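Local coordinates for CigR Protein (Salmonella enterica subsp. enterica serovar Typhimurium, PDB 4EW5) that is of unknown molecular function but forms the C-terminal domain of a putative inner membrane protein, here a small mixed alpha/beta domain found as a two-chain assembly, at residues A[72-82]-A[92-100]. Residues are numbered along the deposited sequence; the frame is centred on the assembly and turned at random.
Sequences YEWKIVGDNLV and TAIINGVFD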
# COMPACT_ATOMS: atom_id res chain seq x y z
N TYR A 72 0.06 -13.85 -12.59
CA TYR A 72 1.27 -13.14 -12.01
C TYR A 72 1.61 -13.82 -10.68
O TYR A 72 0.71 -14.41 -10.05
CB TYR A 72 0.92 -11.69 -11.69
CG TYR A 72 0.51 -10.86 -12.91
CD1 TYR A 72 -0.76 -10.98 -13.46
CD2 TYR A 72 1.44 -10.02 -13.59
CE1 TYR A 72 -1.11 -10.35 -14.65
CE2 TYR A 72 1.08 -9.33 -14.73
CZ TYR A 72 -0.20 -9.51 -15.25
OH TYR A 72 -0.57 -8.82 -16.35
N GLU A 73 2.84 -13.66 -10.21
CA GLU A 73 3.23 -14.21 -8.93
C GLU A 73 4.27 -13.33 -8.28
O GLU A 73 5.12 -12.74 -8.96
CB GLU A 73 3.77 -15.59 -9.08
CG GLU A 73 4.03 -16.36 -7.82
CD GLU A 73 2.85 -16.44 -6.87
OE1 GLU A 73 2.55 -15.39 -6.27
OE2 GLU A 73 2.26 -17.55 -6.67
N TRP A 74 4.19 -13.26 -6.96
CA TRP A 74 5.13 -12.49 -6.16
C TRP A 74 6.41 -13.34 -5.99
O TRP A 74 6.31 -14.58 -5.76
CB TRP A 74 4.53 -12.19 -4.81
CG TRP A 74 3.47 -11.15 -4.85
CD1 TRP A 74 2.10 -11.31 -4.80
CD2 TRP A 74 3.69 -9.72 -5.01
NE1 TRP A 74 1.45 -10.12 -4.86
CE2 TRP A 74 2.36 -9.11 -4.98
CE3 TRP A 74 4.81 -8.91 -5.11
CZ2 TRP A 74 2.18 -7.76 -5.07
CZ3 TRP A 74 4.60 -7.55 -5.18
CH2 TRP A 74 3.32 -6.99 -5.15
N LYS A 75 7.57 -12.72 -6.14
CA LYS A 75 8.86 -13.39 -6.02
C LYS A 75 9.81 -12.58 -5.16
O LYS A 75 9.67 -11.34 -5.06
CB LYS A 75 9.47 -13.60 -7.39
CG LYS A 75 8.64 -14.48 -8.28
CD LYS A 75 8.86 -15.95 -7.88
CE LYS A 75 7.86 -16.89 -8.49
NZ LYS A 75 7.92 -18.18 -7.79
N ILE A 76 10.81 -13.26 -4.61
CA ILE A 76 11.93 -12.60 -3.96
C ILE A 76 13.05 -12.48 -5.02
O ILE A 76 13.55 -13.48 -5.54
CB ILE A 76 12.45 -13.41 -2.79
CG1 ILE A 76 11.28 -13.81 -1.80
CG2 ILE A 76 13.55 -12.65 -2.01
CD1 ILE A 76 11.79 -14.65 -0.61
N VAL A 77 13.48 -11.25 -5.26
CA VAL A 77 14.52 -10.93 -6.26
C VAL A 77 15.54 -10.08 -5.53
O VAL A 77 15.21 -8.98 -5.10
CB VAL A 77 13.90 -10.15 -7.42
CG1 VAL A 77 14.97 -9.73 -8.43
CG2 VAL A 77 12.87 -11.02 -8.08
N GLY A 78 16.71 -10.66 -5.22
CA GLY A 78 17.70 -9.97 -4.40
C GLY A 78 17.06 -9.88 -3.03
O GLY A 78 16.60 -10.91 -2.47
N ASP A 79 17.02 -8.67 -2.49
CA ASP A 79 16.25 -8.45 -1.23
C ASP A 79 14.91 -7.70 -1.43
O ASP A 79 14.36 -7.15 -0.47
CB ASP A 79 17.10 -7.83 -0.15
CG ASP A 79 17.62 -6.44 -0.52
OD1 ASP A 79 17.34 -6.00 -1.66
OD2 ASP A 79 18.29 -5.85 0.34
N ASN A 80 14.38 -7.76 -2.64
CA ASN A 80 13.16 -7.02 -3.02
C ASN A 80 11.98 -7.92 -3.22
O ASN A 80 12.12 -9.14 -3.56
CB ASN A 80 13.44 -6.28 -4.29
CG ASN A 80 14.74 -5.44 -4.20
OD1 ASN A 80 14.92 -4.63 -3.27
ND2 ASN A 80 15.74 -5.77 -5.06
N LEU A 81 10.78 -7.35 -3.13
CA LEU A 81 9.59 -8.14 -3.39
C LEU A 81 9.07 -7.71 -4.76
O LEU A 81 8.81 -6.50 -4.97
CB LEU A 81 8.53 -7.82 -2.33
CG LEU A 81 7.17 -8.50 -2.46
CD1 LEU A 81 7.24 -10.03 -2.57
CD2 LEU A 81 6.23 -8.03 -1.31
N VAL A 82 8.85 -8.64 -5.68
CA VAL A 82 8.61 -8.28 -7.10
C VAL A 82 7.47 -9.12 -7.64
O VAL A 82 7.49 -10.35 -7.50
CB VAL A 82 9.89 -8.51 -7.94
CG1 VAL A 82 9.63 -8.00 -9.37
CG2 VAL A 82 11.11 -7.83 -7.29
N THR A 92 6.25 -6.32 -12.89
CA THR A 92 4.97 -5.65 -12.82
C THR A 92 4.82 -4.68 -11.63
O THR A 92 4.10 -3.67 -11.69
CB THR A 92 3.84 -6.74 -12.85
OG1 THR A 92 4.02 -7.49 -14.06
CG2 THR A 92 2.43 -6.15 -12.86
N ALA A 93 5.48 -4.97 -10.53
CA ALA A 93 5.52 -4.09 -9.37
C ALA A 93 6.72 -4.48 -8.62
O ALA A 93 7.08 -5.66 -8.67
CB ALA A 93 4.28 -4.25 -8.47
N ILE A 94 7.36 -3.48 -8.00
CA ILE A 94 8.57 -3.67 -7.31
C ILE A 94 8.41 -2.95 -5.95
O ILE A 94 8.07 -1.78 -5.88
CB ILE A 94 9.77 -3.01 -8.02
CG1 ILE A 94 9.95 -3.57 -9.44
CG2 ILE A 94 11.08 -3.17 -7.21
CD1 ILE A 94 10.79 -2.63 -10.29
N ILE A 95 8.66 -3.66 -4.87
CA ILE A 95 8.76 -3.06 -3.53
C ILE A 95 10.11 -3.37 -2.99
O ILE A 95 10.45 -4.50 -2.62
CB ILE A 95 7.66 -3.65 -2.63
CG1 ILE A 95 6.32 -3.47 -3.33
CG2 ILE A 95 7.67 -3.04 -1.24
CD1 ILE A 95 5.19 -4.24 -2.68
N ASN A 96 10.97 -2.36 -2.96
CA ASN A 96 12.36 -2.58 -2.60
C ASN A 96 12.67 -2.74 -1.09
O ASN A 96 12.00 -2.18 -0.23
CB ASN A 96 13.20 -1.42 -3.16
CG ASN A 96 13.33 -1.47 -4.69
OD1 ASN A 96 13.12 -0.49 -5.34
ND2 ASN A 96 13.63 -2.63 -5.23
N GLY A 97 13.64 -3.58 -0.80
CA GLY A 97 14.20 -3.72 0.50
C GLY A 97 13.44 -4.54 1.53
O GLY A 97 13.88 -4.62 2.70
N VAL A 98 12.37 -5.18 1.07
CA VAL A 98 11.45 -5.91 1.96
C VAL A 98 12.15 -6.99 2.76
O VAL A 98 11.86 -7.18 3.91
CB VAL A 98 10.31 -6.49 1.09
CG1 VAL A 98 9.52 -7.60 1.84
CG2 VAL A 98 9.38 -5.34 0.69
N PHE A 99 13.15 -7.64 2.16
CA PHE A 99 13.85 -8.80 2.73
C PHE A 99 15.28 -8.50 3.19
O PHE A 99 16.08 -9.42 3.50
CB PHE A 99 13.86 -9.96 1.74
CG PHE A 99 12.50 -10.36 1.30
CD1 PHE A 99 11.66 -11.18 2.10
CD2 PHE A 99 12.02 -9.92 0.11
CE1 PHE A 99 10.37 -11.49 1.63
CE2 PHE A 99 10.78 -10.26 -0.37
CZ PHE A 99 9.94 -11.06 0.37
N ASP A 100 15.60 -7.23 3.29
CA ASP A 100 16.90 -6.79 3.81
C ASP A 100 17.05 -7.23 5.24
O ASP A 100 16.09 -7.49 5.96
CB ASP A 100 17.03 -5.29 3.67
CG ASP A 100 18.50 -4.80 3.69
OD1 ASP A 100 19.49 -5.57 3.63
OD2 ASP A 100 18.65 -3.57 3.75
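L81 and I95 face each other as an antiparallel hydrogen-bonded pair: L81 N donates to I95 O (2.9 Å), and I95 N donates back to L81 O (2.8 Å). Their side chains run alongside each other on one face of the sheet, where the CD1 methyl of I95 also reaches CH2 of W74 (4.1 Å). On the other face sit V82 and I94, the next, non-hydrogen-bonded pair. Just beyond I95 the N80 side chain takes over the bonding. With CG anti to its carbonyl carbon (chi1 -52°), N80 presents OD1 to two donors: G97 N lies in the carbonyl plane on a lone pair (3.0 Å), whereas N96 ND2 stands above that plane (3.1 Å), the two amides being turned 77° apart. One amide oxygen thus holds the start of the type I turn G97-D100, and within that turn the bonding returns to the backbone, F99 N donating to D79 O (2.9 Å). The F99 ring lies beside the end of the 72-77/80-85 hairpin, whose type II' turn spans V77-N80, with N80 O at its edge. I76 CG1 makes a CH-pi contact with one face of the ring, 4.1 Å from its centroid, while V98 CG1 covers the opposite face and L81 CB approaches CE2. Strands 80-85 and 91-95 form a hairpin, and 91-95 is the outermost strand on that side of the chain's antiparallel sheet; a classic beta bulge sets both T92 and A93 against L83. Near it, T92 OG1, hydrogen-bonded to V90 O, lies at the edge of the Y72 ring. Farther out, helix 11-26 packs on L81, V98 and F99 through A20 and A24, and its R21 bonds to the carbonyls of V98 and D100; P8 of the second subunit lies against Y72 and T92.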